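Local coordinates for protein CRISPR-associated endonuclease/helicase Cas3 (Thermus thermophilus HB8, PDB 3SK9) that cuts single-stranded DNA in CRISPR immunity through its metal-dependent N-terminal HD nuclease domain, the part in this crystal, of a larger nuclease-helicase, at residues A67-G72 / E176-L181; S217-G222 / R236-A241. All coordinates share one frame; numbering follows the deposited sequence.

Contact 1 of 2, residues A67-G72 / E176-L181; sequences AAALVG and EVFRRL
A methyl group sits squarely over the middle of a phenyl ring in this helix pair. A69 CB lies 4.0 Å from the centroid of the F178 ring and only 7° off the ring normal, a clear CH-pi contact. The edge of the same ring meets a second residue: L70 CD2 lies near the ring plane, 4.3 Å from F178 CZ.

A69 is the main point of contact. Its CB points at helix 176-181 and is also 4.2 Å from L181 CB. V177, the residue before F178, meets A69 as well. With V177 CG1 anti to the backbone N (chi1 174°), this branch reaches A69 O at 3.8 Å. One turn further along, L181 CD1 touches A68 CB at 4.0 Å.

The two helix segments run nearly antiparallel, at 152°, with their axes 9.1 Å apart. A68 and A69 present only methyl groups to the larger V177, F178 and L181 side chains. The side chains that meet are all apolar. The charges of 176-181 lie on the side turned from 67-72, where the carboxylate of E176 joins R179 and R180 in a salt-bridge network.

The pair belongs to the buried helical core of the Cas3 HD nuclease domain, with the side chain of V177 about 9 Å from that of the metal ligand H29. Helix 60-71 thus packs on the C-terminal part of helix 165-181. V177 and R180 also touch helix 26-43, and V71 contacts both that helix and helix 196-213.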
loop_
_atom_site.group_PDB
_atom_site.type_symbol
_atom_site.label_atom_id
_atom_site.label_comp_id
_atom_site.label_asym_id
_atom_site.label_seq_id
_atom_site.Cartn_x
_atom_site.Cartn_y
_atom_site.Cartn_z
ATOM N N ALA A 67 0.663 1.075 -9.674
ATOM C CA ALA A 67 0.210 1.960 -8.606
ATOM C C ALA A 67 -0.524 1.176 -7.519
ATOM O O ALA A 67 -0.353 1.441 -6.315
ATOM C CB ALA A 67 -0.705 3.093 -9.174
ATOM N N ALA A 68 -1.346 0.221 -7.917
ATOM C CA ALA A 68 -2.058 -0.600 -6.927
ATOM C C ALA A 68 -1.108 -1.385 -6.023
ATOM O O ALA A 68 -1.345 -1.521 -4.834
ATOM C CB ALA A 68 -3.061 -1.603 -7.650
ATOM N N ALA A 69 -0.093 -1.984 -6.620
ATOM C CA ALA A 69 0.890 -2.782 -5.864
ATOM C C ALA A 69 1.675 -1.884 -4.890
ATOM O O ALA A 69 1.932 -2.262 -3.737
ATOM C CB ALA A 69 1.864 -3.421 -6.830
ATOM N N LEU A 70 2.044 -0.699 -5.349
ATOM C CA LEU A 70 2.775 0.223 -4.479
ATOM C C LEU A 70 1.917 0.548 -3.268
ATOM O O LEU A 70 2.379 0.591 -2.133
ATOM C CB LEU A 70 3.055 1.535 -5.223
ATOM C CG LEU A 70 4.298 1.730 -6.065
ATOM C CD1 LEU A 70 4.210 3.150 -6.714
ATOM C CD2 LEU A 70 5.584 1.543 -5.209
ATOM N N VAL A 71 0.661 0.896 -3.535
ATOM C CA VAL A 71 -0.264 1.302 -2.467
ATOM C C VAL A 71 -0.477 0.127 -1.487
ATOM O O VAL A 71 -0.712 0.320 -0.270
ATOM C CB VAL A 71 -1.583 1.723 -3.126
ATOM C CG1 VAL A 71 -2.732 1.662 -2.163
ATOM C CG2 VAL A 71 -1.378 3.170 -3.765
ATOM N N GLY A 72 -0.416 -1.077 -2.017
ATOM C CA GLY A 72 -0.512 -2.241 -1.127
ATOM C C GLY A 72 0.581 -2.283 -0.052
ATOM O O GLY A 72 0.464 -3.037 0.928
ATOM N N GLU A 176 5.666 -10.749 -2.996
ATOM C CA GLU A 176 4.373 -11.429 -3.115
ATOM C C GLU A 176 3.246 -10.521 -3.668
ATOM O O GLU A 176 2.415 -10.969 -4.422
ATOM C CB GLU A 176 3.981 -12.021 -1.770
ATOM C CG GLU A 176 2.762 -12.889 -1.771
ATOM C CD GLU A 176 3.007 -14.316 -2.279
ATOM O OE1 GLU A 176 4.121 -14.651 -2.735
ATOM O OE2 GLU A 176 2.071 -15.127 -2.250
ATOM N N VAL A 177 3.187 -9.287 -3.197
ATOM C CA VAL A 177 2.201 -8.328 -3.671
ATOM C C VAL A 177 2.467 -7.986 -5.132
ATOM O O VAL A 177 1.570 -8.086 -5.943
ATOM C CB VAL A 177 2.244 -7.061 -2.807
ATOM C CG1 VAL A 177 1.319 -5.977 -3.400
ATOM C CG2 VAL A 177 1.805 -7.419 -1.352
ATOM N N PHE A 178 3.703 -7.612 -5.480
ATOM C CA PHE A 178 4.002 -7.271 -6.888
ATOM C C PHE A 178 3.691 -8.423 -7.832
ATOM O O PHE A 178 3.108 -8.243 -8.911
ATOM C CB PHE A 178 5.462 -6.839 -7.046
ATOM C CG PHE A 178 5.675 -5.388 -6.770
ATOM C CD1 PHE A 178 5.980 -4.514 -7.797
ATOM C CD2 PHE A 178 5.463 -4.870 -5.508
ATOM C CE1 PHE A 178 6.126 -3.157 -7.558
ATOM C CE2 PHE A 178 5.619 -3.489 -5.259
ATOM C CZ PHE A 178 5.960 -2.648 -6.274
ATOM N N ARG A 179 4.052 -9.624 -7.416
ATOM C CA ARG A 179 3.771 -10.797 -8.243
ATOM C C ARG A 179 2.268 -11.078 -8.403
ATOM O O ARG A 179 1.799 -11.345 -9.501
ATOM C CB ARG A 179 4.476 -12.022 -7.676
ATOM C CG ARG A 179 4.262 -13.282 -8.527
ATOM C CD ARG A 179 5.160 -14.430 -8.057
ATOM N NE ARG A 179 5.192 -14.565 -6.595
ATOM C CZ ARG A 179 6.238 -14.212 -5.844
ATOM N NH1 ARG A 179 7.340 -13.728 -6.405
ATOM N NH2 ARG A 179 6.202 -14.374 -4.535
ATOM N N ARG A 180 1.519 -11.019 -7.306
ATOM C CA ARG A 180 0.073 -11.220 -7.350
ATOM C C ARG A 180 -0.676 -10.202 -8.237
ATOM O O ARG A 180 -1.653 -10.563 -8.872
ATOM C CB ARG A 180 -0.580 -11.149 -5.952
ATOM C CG ARG A 180 -0.133 -12.122 -4.971
ATOM C CD ARG A 180 -0.829 -13.394 -5.212
ATOM N NE ARG A 180 -0.437 -14.162 -4.083
ATOM C CZ ARG A 180 -1.183 -14.524 -3.048
ATOM N NH1 ARG A 180 -2.516 -14.429 -2.988
ATOM N NH2 ARG A 180 -0.515 -15.105 -2.091
ATOM N N LEU A 181 -0.243 -8.942 -8.213
ATOM C CA LEU A 181 -0.866 -7.855 -8.990
ATOM C C LEU A 181 -0.387 -7.792 -10.422
ATOM O O LEU A 181 -0.978 -7.087 -11.247
ATOM C CB LEU A 181 -0.549 -6.490 -8.366
ATOM C CG LEU A 181 -1.533 -6.038 -7.283
ATOM C CD1 LEU A 181 -2.863 -5.579 -7.859
ATOM C CD2 LEU A 181 -1.743 -7.132 -6.237
#

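Contact 2 of 2, residues S217-G222 / R236-A241; sequences SLFPYG and RLAQEA
Segment 217-222 is an irregular loop, and 236-241 is a stretch of regular helix. Their backbones come nearest at L218 and A241, with the CA atoms 5.7 Å apart. One water bridges the two segments. It donates to L218 O and to L237 O, 2.8 Å from each, and so links a loop carbonyl to a helix carbonyl.

F219 carries much of the contact. Its CG lies beside the backbone N (chi1 -84°), and the ring extends to the helix at the level of L237 and A238. F219 CE2 is 3.7 Å from L237 CB. The ring tip continues to A238, where F219 CZ is 3.9 Å from A238 CB, with that methyl at the ring edge and in its plane.

L237 touches three loop residues. Its CB and CD1 meet the F219 ring, while CD2 lies 3.8 Å from L218 O. L237 CD1 and P220 CD meet tip to tip at 4.1 Å. A turn later, A241 CB rests against both methyls of L218, 4.0 Å from L218 CD1.

Through F219, buried near the metal ligand H29, the loop after helix 196-213 packs against helix 230-246 of the HD nuclease domain. F219 also touches D32 and V36 of helix 26-43, and V212 of helix 196-213 touches both F219 and A241. A238 reaches A39 on helix 26-43, so three helices meet around the phenyl ring.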
loop_
_atom_site.group_PDB
_atom_site.type_symbol
_atom_site.label_atom_id
_atom_site.label_comp_id
_atom_site.label_asym_id
_atom_site.label_seq_id
_atom_site.Cartn_x
_atom_site.Cartn_y
_atom_site.Cartn_z
ATOM N N SER A 217 -15.773 -4.585 8.537
ATOM C CA SER A 217 -17.127 -4.773 8.043
ATOM C C SER A 217 -17.125 -4.885 6.522
ATOM O O SER A 217 -18.047 -5.446 5.940
ATOM C CB SER A 217 -18.066 -3.656 8.521
ATOM O OG SER A 217 -17.832 -2.439 7.815
ATOM N N LEU A 218 -16.094 -4.333 5.880
ATOM C CA LEU A 218 -15.974 -4.368 4.417
ATOM C C LEU A 218 -15.053 -5.524 3.974
ATOM O O LEU A 218 -15.252 -6.155 2.915
ATOM C CB LEU A 218 -15.376 -3.022 3.932
ATOM C CG LEU A 218 -16.306 -1.827 4.248
ATOM C CD1 LEU A 218 -15.687 -0.497 3.812
ATOM C CD2 LEU A 218 -17.695 -2.062 3.609
ATOM N N PHE A 219 -14.031 -5.766 4.804
ATOM C CA PHE A 219 -12.967 -6.723 4.508
ATOM C C PHE A 219 -12.793 -7.613 5.734
ATOM O O PHE A 219 -11.891 -7.429 6.540
ATOM C CB PHE A 219 -11.663 -5.968 4.152
ATOM C CG PHE A 219 -11.614 -5.543 2.709
ATOM C CD1 PHE A 219 -12.087 -4.291 2.300
ATOM C CD2 PHE A 219 -11.144 -6.433 1.754
ATOM C CE1 PHE A 219 -12.079 -3.940 0.902
ATOM C CE2 PHE A 219 -11.152 -6.117 0.397
ATOM C CZ PHE A 219 -11.594 -4.881 -0.030
ATOM N N PRO A 220 -13.655 -8.620 5.851
ATOM C CA PRO A 220 -13.674 -9.438 7.073
ATOM C C PRO A 220 -12.362 -10.175 7.357
ATOM O O PRO A 220 -11.652 -10.602 6.439
ATOM C CB PRO A 220 -14.780 -10.478 6.789
ATOM C CG PRO A 220 -15.575 -9.944 5.611
ATOM C CD PRO A 220 -14.592 -9.121 4.816
ATOM N N TYR A 221 -12.059 -10.338 8.650
ATOM C CA TYR A 221 -10.862 -11.072 9.065
ATOM C C TYR A 221 -11.090 -12.553 8.849
ATOM O O TYR A 221 -12.245 -12.999 8.912
ATOM C CB TYR A 221 -10.552 -10.832 10.542
ATOM C CG TYR A 221 -10.355 -9.387 10.946
ATOM C CD1 TYR A 221 -9.673 -8.473 10.110
ATOM C CD2 TYR A 221 -10.844 -8.915 12.157
ATOM C CE1 TYR A 221 -9.482 -7.145 10.498
ATOM C CE2 TYR A 221 -10.642 -7.579 12.550
ATOM C CZ TYR A 221 -9.955 -6.707 11.712
ATOM O OH TYR A 221 -9.769 -5.389 12.098
ATOM N N GLY A 222 -10.018 -13.301 8.548
ATOM C CA GLY A 222 -10.081 -14.752 8.477
ATOM C C GLY A 222 -9.995 -15.348 7.080
ATOM O O GLY A 222 -10.229 -16.561 6.882
ATOM N N ARG A 236 -13.751 -8.510 -5.456
ATOM C CA ARG A 236 -15.202 -8.496 -5.331
ATOM C C ARG A 236 -15.597 -7.700 -4.095
ATOM O O ARG A 236 -16.514 -6.899 -4.129
ATOM C CB ARG A 236 -15.716 -9.933 -5.217
ATOM C CG ARG A 236 -17.255 -10.052 -5.282
ATOM C CD ARG A 236 -17.725 -11.485 -4.914
ATOM N NE ARG A 236 -17.519 -11.744 -3.490
ATOM C CZ ARG A 236 -18.270 -11.212 -2.528
ATOM N NH1 ARG A 236 -19.284 -10.415 -2.850
ATOM N NH2 ARG A 236 -18.023 -11.474 -1.253
ATOM N N LEU A 237 -14.878 -7.922 -2.987
ATOM C CA LEU A 237 -15.179 -7.209 -1.763
ATOM C C LEU A 237 -14.922 -5.707 -1.961
ATOM O O LEU A 237 -15.635 -4.858 -1.416
ATOM C CB LEU A 237 -14.295 -7.735 -0.620
ATOM C CG LEU A 237 -14.609 -9.150 -0.093
ATOM C CD1 LEU A 237 -13.441 -9.540 0.867
ATOM C CD2 LEU A 237 -15.928 -9.144 0.647
ATOM N N ALA A 238 -13.878 -5.381 -2.705
ATOM C CA ALA A 238 -13.548 -3.962 -2.951
ATOM C C ALA A 238 -14.672 -3.280 -3.725
ATOM O O ALA A 238 -15.059 -2.149 -3.443
ATOM C CB ALA A 238 -12.239 -3.861 -3.739
ATOM N N GLN A 239 -15.190 -3.974 -4.725
ATOM C CA GLN A 239 -16.256 -3.386 -5.539
ATOM C C GLN A 239 -17.502 -3.176 -4.675
ATOM O O GLN A 239 -18.145 -2.122 -4.753
ATOM C CB GLN A 239 -16.558 -4.259 -6.765
ATOM C CG GLN A 239 -17.429 -3.517 -7.826
ATOM C CD GLN A 239 -16.845 -2.128 -8.208
ATOM O OE1 GLN A 239 -15.718 -2.025 -8.706
ATOM N NE2 GLN A 239 -17.616 -1.062 -7.947
ATOM N N GLU A 240 -17.827 -4.134 -3.815
ATOM C CA GLU A 240 -18.990 -3.969 -2.916
ATOM C C GLU A 240 -18.801 -2.812 -1.956
ATOM O O GLU A 240 -19.737 -2.081 -1.661
ATOM C CB GLU A 240 -19.280 -5.239 -2.098
ATOM C CG GLU A 240 -20.001 -6.336 -2.842
ATOM C CD GLU A 240 -20.409 -7.475 -1.913
ATOM O OE1 GLU A 240 -21.628 -7.736 -1.778
ATOM O OE2 GLU A 240 -19.512 -8.102 -1.302
ATOM N N ALA A 241 -17.584 -2.677 -1.448
ATOM C CA ALA A 241 -17.271 -1.665 -0.453
ATOM C C ALA A 241 -17.366 -0.308 -1.123
ATOM O O ALA A 241 -17.934 0.635 -0.569
ATOM C CB ALA A 241 -15.863 -1.861 0.086
HETATM O O HOH W 1 -17.034 -5.253 0.993
#

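In the fold
Contact 1 and contact 2 do not touch. Their centres are about 18 Å apart, and their nearest atoms about 10 Å. They follow in series along the chain, contact 1 closing before contact 2 opens. Helices 26-43 and 196-213 border both. Both also lie near the divalent-metal site formed by H29, H74, D75 and D210. Measured between side chains, L70 of contact 1 is about 9 Å from H74, and V177 is as far from H29. Measured the same way, F219 of contact 2 is about 7 Å from H29 and about 10 Å from D210. Contact 1 is the more central, its centre about 8 Å from the chain centre against 16 Å.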